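Local coordinates for protein chitosanase (Gynuella sunshinyii YC6258, PDB 6X2Q) that probably cleaves chitosan as a family 46 glycoside hydrolase and is captured in complex with chitotetraose, at residues Q13-F18 against L140-I145; A19-E24 against W234-I239; M133-L138 against T223-P228; Q190-P195 against E206-V211. All blocks are in the same frame, centred on the assembly; numbering follows the deposited sequence.

Contact 1. Residues Q13-F18 against L140-I145; sequences QIISIF and LYDAII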
loop_
_atom_site.group_PDB
_atom_site.type_symbol
_atom_site.label_atom_id
_atom_site.label_comp_id
_atom_site.label_asym_id
_atom_site.label_seq_id
_atom_site.Cartn_x
_atom_site.Cartn_y
_atom_site.Cartn_z
ATOM N N GLN A 13 3.939 9.945 3.995
ATOM C CA GLN A 13 3.321 10.355 5.250
ATOM C C GLN A 13 1.803 10.254 5.174
ATOM O O GLN A 13 1.150 9.915 6.168
ATOM C CB GLN A 13 3.767 11.767 5.614
ATOM C CG GLN A 13 5.166 11.755 6.192
ATOM C CD GLN A 13 5.745 13.130 6.479
ATOM O OE1 GLN A 13 5.058 14.150 6.425
ATOM N NE2 GLN A 13 7.027 13.155 6.794
ATOM N N ILE A 14 1.234 10.512 3.991
ATOM C CA ILE A 14 -0.219 10.419 3.804
ATOM C C ILE A 14 -0.679 8.972 3.911
ATOM O O ILE A 14 -1.645 8.660 4.619
ATOM C CB ILE A 14 -0.628 11.027 2.446
ATOM C CG1 ILE A 14 -0.400 12.538 2.424
ATOM C CG2 ILE A 14 -2.065 10.682 2.117
ATOM C CD1 ILE A 14 -0.544 13.155 1.033
ATOM N N ILE A 15 -0.005 8.069 3.188
ATOM C CA ILE A 15 -0.376 6.659 3.205
ATOM C C ILE A 15 -0.166 6.080 4.589
ATOM O O ILE A 15 -0.940 5.234 5.058
ATOM C CB ILE A 15 0.420 5.895 2.133
ATOM C CG1 ILE A 15 -0.002 6.406 0.757
ATOM C CG2 ILE A 15 0.248 4.368 2.281
ATOM C CD1 ILE A 15 0.841 5.878 -0.372
ATOM N N SER A 16 0.891 6.522 5.269
ATOM C CA SER A 16 1.087 6.102 6.645
ATOM C C SER A 16 -0.103 6.514 7.513
ATOM O O SER A 16 -0.608 5.718 8.314
ATOM C CB SER A 16 2.400 6.677 7.176
ATOM O OG SER A 16 2.674 6.161 8.461
ATOM N N ILE A 17 -0.581 7.749 7.349
ATOM C CA ILE A 17 -1.774 8.186 8.068
ATOM C C ILE A 17 -2.980 7.356 7.651
ATOM O O ILE A 17 -3.766 6.915 8.495
ATOM C CB ILE A 17 -2.017 9.689 7.841
ATOM C CG1 ILE A 17 -0.974 10.521 8.589
ATOM C CG2 ILE A 17 -3.433 10.080 8.281
ATOM C CD1 ILE A 17 -0.919 11.974 8.146
ATOM N N PHE A 18 -3.133 7.114 6.348
ATOM C CA PHE A 18 -4.242 6.304 5.865
ATOM C C PHE A 18 -4.325 4.992 6.616
ATOM O O PHE A 18 -5.411 4.562 7.016
ATOM C CB PHE A 18 -4.093 6.030 4.367
ATOM C CG PHE A 18 -4.475 7.186 3.496
ATOM C CD1 PHE A 18 -5.016 8.339 4.050
ATOM C CD2 PHE A 18 -4.283 7.126 2.124
ATOM C CE1 PHE A 18 -5.346 9.416 3.259
ATOM C CE2 PHE A 18 -4.626 8.194 1.321
ATOM C CZ PHE A 18 -5.170 9.345 1.885
ATOM N N LEU A 140 -2.612 5.960 -7.276
ATOM C CA LEU A 140 -2.191 4.646 -7.759
ATOM C C LEU A 140 -1.260 3.963 -6.773
ATOM O O LEU A 140 -1.285 2.733 -6.641
ATOM C CB LEU A 140 -1.504 4.770 -9.116
ATOM C CG LEU A 140 -2.407 5.280 -10.232
ATOM C CD1 LEU A 140 -1.560 5.665 -11.458
ATOM C CD2 LEU A 140 -3.461 4.261 -10.594
ATOM N N TYR A 141 -0.438 4.740 -6.075
ATOM C CA TYR A 141 0.544 4.148 -5.175
ATOM C C TYR A 141 -0.132 3.614 -3.916
ATOM O O TYR A 141 0.166 2.501 -3.457
ATOM C CB TYR A 141 1.595 5.190 -4.840
ATOM C CG TYR A 141 2.657 4.769 -3.856
ATOM C CD1 TYR A 141 3.242 3.511 -3.908
ATOM C CD2 TYR A 141 3.097 5.664 -2.891
ATOM C CE1 TYR A 141 4.235 3.159 -3.003
ATOM C CE2 TYR A 141 4.070 5.334 -1.997
ATOM C CZ TYR A 141 4.640 4.083 -2.049
ATOM O OH TYR A 141 5.614 3.783 -1.129
ATOM N N ASP A 142 -1.057 4.398 -3.360
ATOM C CA ASP A 142 -1.836 3.937 -2.224
ATOM C C ASP A 142 -2.656 2.710 -2.588
ATOM O O ASP A 142 -2.735 1.762 -1.805
ATOM C CB ASP A 142 -2.745 5.057 -1.727
ATOM C CG ASP A 142 -3.495 4.674 -0.465
ATOM O OD1 ASP A 142 -2.810 4.443 0.554
ATOM O OD2 ASP A 142 -4.755 4.599 -0.486
ATOM N N ALA A 143 -3.267 2.705 -3.780
ATOM C CA ALA A 143 -4.061 1.546 -4.184
ATOM C C ALA A 143 -3.186 0.311 -4.390
ATOM O O ALA A 143 -3.586 -0.808 -4.037
ATOM C CB ALA A 143 -4.868 1.864 -5.452
ATOM N N ILE A 144 -1.990 0.474 -4.962
ATOM C CA ILE A 144 -1.180 -0.728 -5.158
ATOM C C ILE A 144 -0.784 -1.327 -3.810
ATOM O O ILE A 144 -0.682 -2.548 -3.675
ATOM C CB ILE A 144 0.051 -0.448 -6.054
ATOM C CG1 ILE A 144 0.428 -1.706 -6.849
ATOM C CG2 ILE A 144 1.238 0.023 -5.244
ATOM C CD1 ILE A 144 1.516 -1.496 -7.872
ATOM N N ILE A 145 -0.626 -0.496 -2.780
ATOM C CA ILE A 145 -0.175 -1.003 -1.489
ATOM C C ILE A 145 -1.265 -1.829 -0.813
ATOM O O ILE A 145 -0.994 -2.901 -0.252
ATOM C CB ILE A 145 0.285 0.162 -0.600
ATOM C CG1 ILE A 145 1.691 0.609 -1.020
ATOM C CG2 ILE A 145 0.243 -0.241 0.892
ATOM C CD1 ILE A 145 2.058 1.957 -0.500
#
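I15 and F18 of helix 5-20 meet Y141, D142 and I145 of helix 134-147 in a helix-helix crossing in the buried interior of the largely helical, lysozyme-clan fold of family 46. The short axes pass 10.7 Å apart at a crossing angle of -42°, and I15 reaches across from the first helix to the second. Its CB faces the D142 carboxylate, 3.9 Å from OD1. CG1 comes closer to that oxygen, 3.4 Å from D142 OD1, as the two side chains slide past each other in opposite directions. The CG2 branch also lies beside OD1 and meets I145 CD1 tip to tip at 4.1 Å. With CG1 anti to the carbonyl carbon (chi1 -65°) and chi2 extended, CD1 is carried on to the Y141 ring, which it approaches obliquely at CD2. I145 CD1 rests over one face of that ring, and I15 CD1 comes from the same side, so the two isoleucines pack together against the tyrosine. I145 also touches bound glucosamine and lines the sugar site, with I15 in the layer behind. D142 is a carboxylate set among hydrocarbon, and its charge is answered from outside the crossing by salt bridges from R210 to OD1 and from R188 to OD2. F18 supplies the last wall: its ring turns an edge to the carboxylate, the planes 70° apart, with CD2 3.4 Å from D142 OD1.

Contact 2. Residues A19-E24 against W234-I239; sequences ANNTPE and WGDVFI. Unlike the reference sequence in segment 19-24: A19 (reference Glu).
The turn N21-P23, by which the chain leaves helix 5-20, packs at the protein surface against W234, D236 and F238, on the connection and second strand of the small antiparallel hairpin 229-231/238-240. N21, where the backbone leaves helical angles with a positive phi, carries most of the contact. Its CG stands anti to the backbone N (chi1 -157°), which sends the amide out toward the hairpin. There N21 ND2 donates to D236 OD2 over 2.8 Å in a nearly straight bond, 172° at the hydrogen. The carboxylate oxygen lies in the amide plane, yet the donor comes from above the carboxylate plane. The other amide atom, N21 OD1, turns back to W234 and lies 3.4 Å from its CD1, the amide and indole planes 60° apart; it also meets the edge of the F238 ring in plane, 3.7 Å from CE2. The indole NE1 has its own partner, the carbonyl oxygen of F18. On the apolar side P23 crosses F238 at about a right angle, its CD 3.5 Å from F238 CE1. T22 shapes the turn by accepting the N-H of E24 at OG1, 3.2 Å away, an ST turn. One amide thus serves two chemistries: its N-H binds a carboxylate whose charge probably strengthens the bond, while its oxygen lies against the indole and the phenylalanine edge with no hydrogen bond across the contact.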
loop_
_atom_site.group_PDB
_atom_site.type_symbol
_atom_site.label_atom_id
_atom_site.label_comp_id
_atom_site.label_asym_id
_atom_site.label_seq_id
_atom_site.Cartn_x
_atom_site.Cartn_y
_atom_site.Cartn_z
ATOM N N ALA A 19 -3.187 4.354 6.832
ATOM C CA ALA A 19 -3.164 2.990 7.324
ATOM C C ALA A 19 -3.022 2.902 8.837
ATOM O O ALA A 19 -3.557 1.974 9.444
ATOM C CB ALA A 19 -2.023 2.225 6.656
ATOM N N ASN A 20 -2.312 3.845 9.465
ATOM C CA ASN A 20 -1.954 3.729 10.876
ATOM C C ASN A 20 -2.227 4.993 11.680
ATOM O O ASN A 20 -1.830 5.057 12.847
ATOM C CB ASN A 20 -0.477 3.357 11.016
ATOM C CG ASN A 20 -0.158 2.029 10.375
ATOM O OD1 ASN A 20 0.873 1.875 9.722
ATOM N ND2 ASN A 20 -1.060 1.059 10.542
ATOM N N ASN A 21 -2.858 6.003 11.075
ATOM C CA ASN A 21 -3.172 7.281 11.727
ATOM C C ASN A 21 -1.938 7.990 12.290
ATOM O O ASN A 21 -2.011 8.672 13.318
ATOM C CB ASN A 21 -4.223 7.101 12.824
ATOM C CG ASN A 21 -4.970 8.395 13.120
ATOM O OD1 ASN A 21 -5.025 9.295 12.278
ATOM N ND2 ASN A 21 -5.530 8.502 14.324
ATOM N N THR A 22 -0.798 7.877 11.597
ATOM C CA THR A 22 0.377 8.623 12.034
ATOM C C THR A 22 1.267 8.827 10.826
ATOM O O THR A 22 1.377 7.909 10.003
ATOM C CB THR A 22 1.156 7.896 13.150
ATOM O OG1 THR A 22 2.430 8.528 13.343
ATOM C CG2 THR A 22 1.405 6.438 12.793
ATOM N N PRO A 23 1.926 9.982 10.686
ATOM C CA PRO A 23 2.835 10.168 9.548
ATOM C C PRO A 23 4.154 9.420 9.694
ATOM O O PRO A 23 4.899 9.344 8.712
ATOM C CB PRO A 23 3.054 11.682 9.524
ATOM C CG PRO A 23 2.953 12.070 10.965
ATOM C CD PRO A 23 1.946 11.138 11.598
ATOM N N GLU A 24 4.420 8.844 10.855
ATOM C CA GLU A 24 5.659 8.051 11.061
ATOM C C GLU A 24 5.496 6.656 10.451
ATOM O O GLU A 24 4.590 5.958 10.838
ATOM C CB GLU A 24 6.047 7.977 12.535
ATOM N N TRP A 234 -8.991 9.938 10.009
ATOM C CA TRP A 234 -9.481 9.242 11.195
ATOM C C TRP A 234 -9.928 10.193 12.295
ATOM O O TRP A 234 -10.001 9.789 13.461
ATOM C CB TRP A 234 -8.410 8.303 11.744
ATOM C CG TRP A 234 -7.928 7.288 10.768
ATOM C CD1 TRP A 234 -6.767 7.331 10.040
ATOM C CD2 TRP A 234 -8.579 6.059 10.421
ATOM N NE1 TRP A 234 -6.665 6.207 9.254
ATOM C CE2 TRP A 234 -7.758 5.406 9.475
ATOM C CE3 TRP A 234 -9.774 5.441 10.825
ATOM C CZ2 TRP A 234 -8.096 4.160 8.924
ATOM C CZ3 TRP A 234 -10.110 4.207 10.273
ATOM C CH2 TRP A 234 -9.276 3.584 9.329
ATOM N N GLY A 235 -10.217 11.447 11.951
ATOM C CA GLY A 235 -10.594 12.430 12.947
ATOM C C GLY A 235 -9.445 13.354 13.301
ATOM O O GLY A 235 -9.622 14.574 13.356
ATOM N N ASP A 236 -8.261 12.790 13.534
ATOM C CA ASP A 236 -7.092 13.598 13.864
ATOM C C ASP A 236 -6.635 14.401 12.652
ATOM O O ASP A 236 -6.545 13.867 11.541
ATOM C CB ASP A 236 -5.960 12.704 14.356
ATOM C CG ASP A 236 -6.374 11.847 15.516
ATOM O OD1 ASP A 236 -6.147 12.265 16.670
ATOM O OD2 ASP A 236 -6.942 10.763 15.267
ATOM N N VAL A 237 -6.338 15.680 12.864
ATOM C CA VAL A 237 -5.943 16.569 11.777
ATOM C C VAL A 237 -4.427 16.605 11.695
ATOM O O VAL A 237 -3.747 16.862 12.698
ATOM C CB VAL A 237 -6.517 17.981 11.973
ATOM C CG1 VAL A 237 -6.099 18.887 10.823
ATOM C CG2 VAL A 237 -8.023 17.920 12.066
ATOM N N PHE A 238 -3.898 16.335 10.501
ATOM C CA PHE A 238 -2.467 16.385 10.233
ATOM C C PHE A 238 -2.216 17.403 9.139
ATOM O O PHE A 238 -2.922 17.412 8.126
ATOM C CB PHE A 238 -1.924 15.028 9.792
ATOM C CG PHE A 238 -1.792 14.045 10.901
ATOM C CD1 PHE A 238 -0.743 14.142 11.805
ATOM C CD2 PHE A 238 -2.717 13.018 11.050
ATOM C CE1 PHE A 238 -0.616 13.232 12.836
ATOM C CE2 PHE A 238 -2.596 12.106 12.083
ATOM C CZ PHE A 238 -1.545 12.219 12.976
ATOM N N ILE A 239 -1.222 18.257 9.342
ATOM C CA ILE A 239 -0.761 19.180 8.312
ATOM C C ILE A 239 0.599 18.683 7.841
ATOM O O ILE A 239 1.528 18.522 8.645
ATOM C CB ILE A 239 -0.690 20.629 8.820
ATOM C CG1 ILE A 239 -2.074 21.105 9.251
ATOM C CG2 ILE A 239 -0.206 21.539 7.708
ATOM C CD1 ILE A 239 -3.043 21.315 8.086
#

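Contact 3. Residues M133-L138 against T223-P228; sequences MPLTLL and TDLHPP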
loop_
_atom_site.group_PDB
_atom_site.type_symbol
_atom_site.label_atom_id
_atom_site.label_comp_id
_atom_site.label_asym_id
_atom_site.label_seq_id
_atom_site.Cartn_x
_atom_site.Cartn_y
_atom_site.Cartn_z
ATOM N N MET A 133 -0.676 14.056 -13.146
ATOM C CA MET A 133 -0.887 14.821 -11.930
ATOM C C MET A 133 -0.325 14.052 -10.740
ATOM O O MET A 133 -0.583 12.850 -10.607
ATOM C CB MET A 133 -2.372 15.115 -11.724
ATOM C CG MET A 133 -3.074 15.666 -12.968
ATOM S SD MET A 133 -4.754 16.248 -12.614
ATOM C CE MET A 133 -5.547 14.688 -12.144
ATOM N N PRO A 134 0.455 14.695 -9.876
ATOM C CA PRO A 134 0.965 13.995 -8.684
ATOM C C PRO A 134 -0.110 13.282 -7.865
ATOM O O PRO A 134 0.152 12.197 -7.313
ATOM C CB PRO A 134 1.626 15.129 -7.898
ATOM C CG PRO A 134 2.089 16.097 -8.980
ATOM C CD PRO A 134 1.026 16.050 -10.039
ATOM N N LEU A 135 -1.318 13.859 -7.784
ATOM C CA LEU A 135 -2.402 13.235 -7.024
ATOM C C LEU A 135 -2.771 11.875 -7.609
ATOM O O LEU A 135 -3.007 10.913 -6.865
ATOM C CB LEU A 135 -3.632 14.153 -7.008
ATOM C CG LEU A 135 -4.877 13.585 -6.322
ATOM C CD1 LEU A 135 -4.586 13.395 -4.852
ATOM C CD2 LEU A 135 -6.085 14.486 -6.497
ATOM N N THR A 136 -2.834 11.776 -8.944
ATOM C CA THR A 136 -3.073 10.482 -9.584
ATOM C C THR A 136 -1.985 9.466 -9.224
ATOM O O THR A 136 -2.279 8.285 -8.996
ATOM C CB THR A 136 -3.167 10.668 -11.100
ATOM O OG1 THR A 136 -4.071 11.729 -11.363
ATOM C CG2 THR A 136 -3.704 9.418 -11.801
ATOM N N LEU A 137 -0.720 9.904 -9.165
ATOM C CA LEU A 137 0.361 8.996 -8.788
ATOM C C LEU A 137 0.191 8.518 -7.353
ATOM O O LEU A 137 0.392 7.334 -7.052
ATOM C CB LEU A 137 1.722 9.685 -8.965
ATOM C CG LEU A 137 2.376 9.685 -10.357
ATOM C CD1 LEU A 137 1.377 9.961 -11.469
ATOM C CD2 LEU A 137 3.543 10.689 -10.435
ATOM N N LEU A 138 -0.178 9.431 -6.458
ATOM C CA LEU A 138 -0.411 9.058 -5.077
ATOM C C LEU A 138 -1.548 8.044 -4.987
ATOM O O LEU A 138 -1.418 7.007 -4.325
ATOM C CB LEU A 138 -0.714 10.321 -4.270
ATOM C CG LEU A 138 -1.185 10.085 -2.837
ATOM C CD1 LEU A 138 -0.088 9.414 -2.019
ATOM C CD2 LEU A 138 -1.595 11.400 -2.211
ATOM N N THR A 223 -4.332 18.747 -7.121
ATOM C CA THR A 223 -3.870 17.646 -7.953
ATOM C C THR A 223 -2.348 17.587 -8.069
ATOM O O THR A 223 -1.818 16.621 -8.631
ATOM C CB THR A 223 -4.461 17.773 -9.350
ATOM O OG1 THR A 223 -3.975 18.987 -9.937
ATOM C CG2 THR A 223 -6.001 17.796 -9.295
ATOM N N ASP A 224 -1.650 18.609 -7.581
ATOM C CA ASP A 224 -0.209 18.716 -7.687
ATOM C C ASP A 224 0.474 18.483 -6.350
ATOM O O ASP A 224 1.712 18.503 -6.284
ATOM C CB ASP A 224 0.179 20.089 -8.270
ATOM C CG ASP A 224 -0.220 21.251 -7.363
ATOM O OD1 ASP A 224 -1.282 21.178 -6.697
ATOM O OD2 ASP A 224 0.532 22.253 -7.321
ATOM N N LEU A 225 -0.305 18.235 -5.289
ATOM C CA LEU A 225 0.231 17.860 -3.978
ATOM C C LEU A 225 1.188 18.930 -3.461
ATOM O O LEU A 225 2.331 18.653 -3.105
ATOM C CB LEU A 225 0.918 16.489 -4.022
ATOM C CG LEU A 225 0.032 15.284 -4.338
ATOM C CD1 LEU A 225 0.859 14.013 -4.349
ATOM C CD2 LEU A 225 -1.124 15.183 -3.348
ATOM N N HIS A 226 0.711 20.165 -3.446
ATOM C CA HIS A 226 1.436 21.300 -2.913
ATOM C C HIS A 226 1.084 21.513 -1.445
ATOM O O HIS A 226 -0.052 21.265 -1.030
ATOM C CB HIS A 226 1.106 22.560 -3.706
ATOM C CG HIS A 226 -0.321 22.981 -3.595
ATOM N ND1 HIS A 226 -1.254 22.704 -4.572
ATOM C CD2 HIS A 226 -0.979 23.651 -2.622
ATOM C CE1 HIS A 226 -2.424 23.194 -4.207
ATOM N NE2 HIS A 226 -2.285 23.773 -3.028
ATOM N N PRO A 227 2.043 21.969 -0.646
ATOM C CA PRO A 227 1.785 22.189 0.776
ATOM C C PRO A 227 1.002 23.470 0.987
ATOM O O PRO A 227 0.995 24.348 0.112
ATOM C CB PRO A 227 3.195 22.290 1.375
ATOM C CG PRO A 227 4.021 22.843 0.261
ATOM C CD PRO A 227 3.429 22.306 -1.021
ATOM N N PRO A 228 0.304 23.607 2.129
ATOM C CA PRO A 228 0.176 22.522 3.112
ATOM C C PRO A 228 -0.935 21.556 2.721
ATOM O O PRO A 228 -1.895 21.959 2.057
ATOM C CB PRO A 228 -0.166 23.256 4.404
ATOM C CG PRO A 228 -0.951 24.440 3.931
ATOM C CD PRO A 228 -0.352 24.843 2.591
#
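T223 and L225, in the loop between helix 209-219 and strand 229-231, close over the first turn of helix 134-147. The polar link is a single backbone bond: T223 O accepts from L135 N at 2.9 Å, with the donor 46° out of the carbonyl plane. M133 holds the N-cap position, and P134 has no N-H to offer, so the loop carbonyl serves a first-turn amide that has no acceptor farther back in the helix. The same oxygen lies against the proline ring, 3.2 Å from P134 CD. E177 takes up the neighbouring polar groups, M133 N and T136 OG1. Within the loop, H226 ND1 donates to D224 OD1 at 2.6 Å, on the syn side of the carboxylate and near the plane of the imidazole. Apolar contacts flank the backbone bond. On one flank the bent M133 chain crosses T223 obliquely and puts SD 3.6 Å from T223 CB. On the other, L225 sets its fork against the helix: CD1 lies by P134, 3.8 Å from its CB, while CD2 meets L138 CD2 at 4.0 Å and also nears L135 CD1. Its CG stands anti to the carbonyl carbon (chi1 -64°), which turns the fork toward the start of the helix. With only the CB of an alanine here, the space between P134 and L138 would probably be left underfilled and the loop's hold on the helix weakened. The arrangement is that of a proline-started helix N-terminus, its first turn met by a carbonyl from a distant loop.

Contact 4. Residues Q190-P195 against E206-V211; sequences QVLRHP and ESTGRV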
loop_
_atom_site.group_PDB
_atom_site.type_symbol
_atom_site.label_atom_id
_atom_site.label_comp_id
_atom_site.label_asym_id
_atom_site.label_seq_id
_atom_site.Cartn_x
_atom_site.Cartn_y
_atom_site.Cartn_z
ATOM N N GLN A 190 -15.885 1.369 -4.226
ATOM C CA GLN A 190 -16.828 0.269 -4.415
ATOM C C GLN A 190 -16.170 -1.076 -4.137
ATOM O O GLN A 190 -16.801 -1.974 -3.559
ATOM C CB GLN A 190 -17.393 0.300 -5.832
ATOM C CG GLN A 190 -18.490 1.338 -6.031
ATOM C CD GLN A 190 -18.683 1.714 -7.486
ATOM O OE1 GLN A 190 -18.403 0.925 -8.390
ATOM N NE2 GLN A 190 -19.159 2.927 -7.720
ATOM N N VAL A 191 -14.902 -1.235 -4.540
ATOM C CA VAL A 191 -14.200 -2.495 -4.289
ATOM C C VAL A 191 -13.910 -2.663 -2.802
ATOM O O VAL A 191 -14.041 -3.766 -2.251
ATOM C CB VAL A 191 -12.910 -2.571 -5.130
ATOM C CG1 VAL A 191 -11.932 -3.623 -4.591
ATOM C CG2 VAL A 191 -13.208 -2.791 -6.634
ATOM N N LEU A 192 -13.503 -1.586 -2.124
ATOM C CA LEU A 192 -13.256 -1.683 -0.689
ATOM C C LEU A 192 -14.540 -2.039 0.072
ATOM O O LEU A 192 -14.502 -2.813 1.038
ATOM C CB LEU A 192 -12.648 -0.377 -0.173
ATOM C CG LEU A 192 -11.178 -0.106 -0.586
ATOM C CD1 LEU A 192 -10.686 1.288 -0.123
ATOM C CD2 LEU A 192 -10.202 -1.233 -0.120
ATOM N N ARG A 193 -15.687 -1.484 -0.357
ATOM C CA ARG A 193 -16.963 -1.796 0.282
ATOM C C ARG A 193 -17.446 -3.193 -0.075
ATOM O O ARG A 193 -18.129 -3.835 0.733
ATOM C CB ARG A 193 -18.038 -0.777 -0.120
ATOM C CG ARG A 193 -17.939 0.574 0.579
ATOM C CD ARG A 193 -19.261 1.001 1.235
ATOM N NE ARG A 193 -19.139 2.316 1.865
ATOM C CZ ARG A 193 -18.460 2.557 2.989
ATOM N NH1 ARG A 193 -17.857 1.562 3.635
ATOM N NH2 ARG A 193 -18.389 3.795 3.478
ATOM N N HIS A 194 -17.127 -3.676 -1.274
ATOM C CA HIS A 194 -17.679 -4.932 -1.784
ATOM C C HIS A 194 -16.606 -5.752 -2.467
ATOM O O HIS A 194 -16.672 -6.012 -3.673
ATOM C CB HIS A 194 -18.840 -4.656 -2.738
ATOM C CG HIS A 194 -19.991 -3.994 -2.065
ATOM N ND1 HIS A 194 -20.441 -2.740 -2.421
ATOM C CD2 HIS A 194 -20.744 -4.386 -1.011
ATOM C CE1 HIS A 194 -21.444 -2.402 -1.632
ATOM N NE2 HIS A 194 -21.647 -3.382 -0.767
ATOM N N PRO A 195 -15.620 -6.222 -1.715
ATOM C CA PRO A 195 -14.538 -6.988 -2.342
ATOM C C PRO A 195 -14.999 -8.381 -2.746
ATOM O O PRO A 195 -15.852 -8.994 -2.100
ATOM C CB PRO A 195 -13.457 -7.044 -1.253
ATOM C CG PRO A 195 -14.162 -6.754 0.036
ATOM C CD PRO A 195 -15.430 -6.022 -0.266
ATOM N N GLU A 206 -13.915 -0.747 6.398
ATOM C CA GLU A 206 -13.607 0.297 7.367
ATOM C C GLU A 206 -12.481 1.226 6.916
ATOM O O GLU A 206 -12.129 2.152 7.658
ATOM C CB GLU A 206 -13.231 -0.340 8.706
ATOM C CG GLU A 206 -14.345 -1.164 9.330
ATOM C CD GLU A 206 -14.146 -1.371 10.824
ATOM O OE1 GLU A 206 -14.559 -0.481 11.606
ATOM O OE2 GLU A 206 -13.574 -2.417 11.216
ATOM N N SER A 207 -11.888 1.004 5.749
ATOM C CA SER A 207 -10.754 1.808 5.317
ATOM C C SER A 207 -11.102 2.799 4.205
ATOM O O SER A 207 -10.195 3.368 3.598
ATOM C CB SER A 207 -9.618 0.896 4.856
ATOM O OG SER A 207 -9.791 0.560 3.483
ATOM N N THR A 208 -12.389 3.026 3.929
ATOM C CA THR A 208 -12.779 3.827 2.771
ATOM C C THR A 208 -12.561 5.321 2.967
ATOM O O THR A 208 -12.572 6.065 1.977
ATOM C CB THR A 208 -14.256 3.595 2.410
ATOM O OG1 THR A 208 -15.082 3.865 3.549
ATOM C CG2 THR A 208 -14.479 2.170 1.945
ATOM N N GLY A 209 -12.397 5.785 4.205
ATOM C CA GLY A 209 -12.082 7.186 4.424
ATOM C C GLY A 209 -10.838 7.636 3.676
ATOM O O GLY A 209 -10.720 8.807 3.300
ATOM N N ARG A 210 -9.909 6.717 3.413
ATOM C CA ARG A 210 -8.711 7.103 2.673
ATOM C C ARG A 210 -9.044 7.468 1.225
ATOM O O ARG A 210 -8.427 8.367 0.650
ATOM C CB ARG A 210 -7.669 5.979 2.736
ATOM C CG ARG A 210 -7.932 4.789 1.825
ATOM C CD ARG A 210 -7.266 3.537 2.400
ATOM N NE ARG A 210 -5.841 3.517 2.087
ATOM C CZ ARG A 210 -4.961 2.672 2.617
ATOM N NH1 ARG A 210 -5.330 1.763 3.520
ATOM N NH2 ARG A 210 -3.699 2.733 2.238
ATOM N N VAL A 211 -9.994 6.761 0.609
ATOM C CA VAL A 211 -10.433 7.140 -0.727
ATOM C C VAL A 211 -11.146 8.481 -0.663
ATOM O O VAL A 211 -10.974 9.340 -1.545
ATOM C CB VAL A 211 -11.328 6.044 -1.337
ATOM C CG1 VAL A 211 -11.795 6.437 -2.737
ATOM C CG2 VAL A 211 -10.604 4.689 -1.364
#
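L192 and R193, at the end of helix 177-193, face S207, T208 and V211, which lead into helix 209-219; the short helix 201-205 lies in the connection between them. L192 points straight across. Its CD1 meets V211 CG2 tip to tip at 3.6 Å and also lies 3.8 Å from S207 OG. That hydroxyl is hydrogen-bonded to Q146 and to W204 O, both residues of the glucosamine pocket, so the joint lies just behind the sugar site. T208 stands between the two residues of the helix end. Its methyl, CG2, is anti to the carbonyl carbon and fits against L192 CB at 3.8 Å, while also sitting over one face of the R193 guanidinium, offset toward the rim and 3.8 Å above the plane. The arginine and threonine side chains cross at about a right angle. R193 gets there by a bend at chi2 (-128°), swinging its end back toward T208. R193 NH2 lies 3.3 Å from T208 OG1, but the angle is too poor for a hydrogen bond; R193 NH1 makes a weak one to S205 O. A glycine in place of T208 would probably open a gap beside L192 and leave the guanidinium freer to turn. Cohesion across this joint is therefore mainly van der Waals, the leucine packing on a valine and a threonine methyl, with the arginine charge laid alongside and not paired.

Contacts 1 and 2 share helix 5-20, and S16 OG joins them at 2.7 Å from T22 O; F18 O, 3.0 Å from W234 NE1, is a second tie. Helix 134-147 carries contact 1 onward to contact 3, where I14 CD1 packs 3.8 Å from L138 CD2. Contact 4 is tied in by charge: R210 NH2 reaches D142 OD1 at 2.6 Å, in a salt bridge. Contacts 3 and 4 do not touch, their nearest atoms being about 8 Å apart. Toward the bound sugar the order is clear: the I145 side chain of contact 1 is about 4 Å from glucosamine, L192 of contact 4 about 7 Å, W234 of contact 2 about 10 Å and L138 of contact 3 about 13 Å.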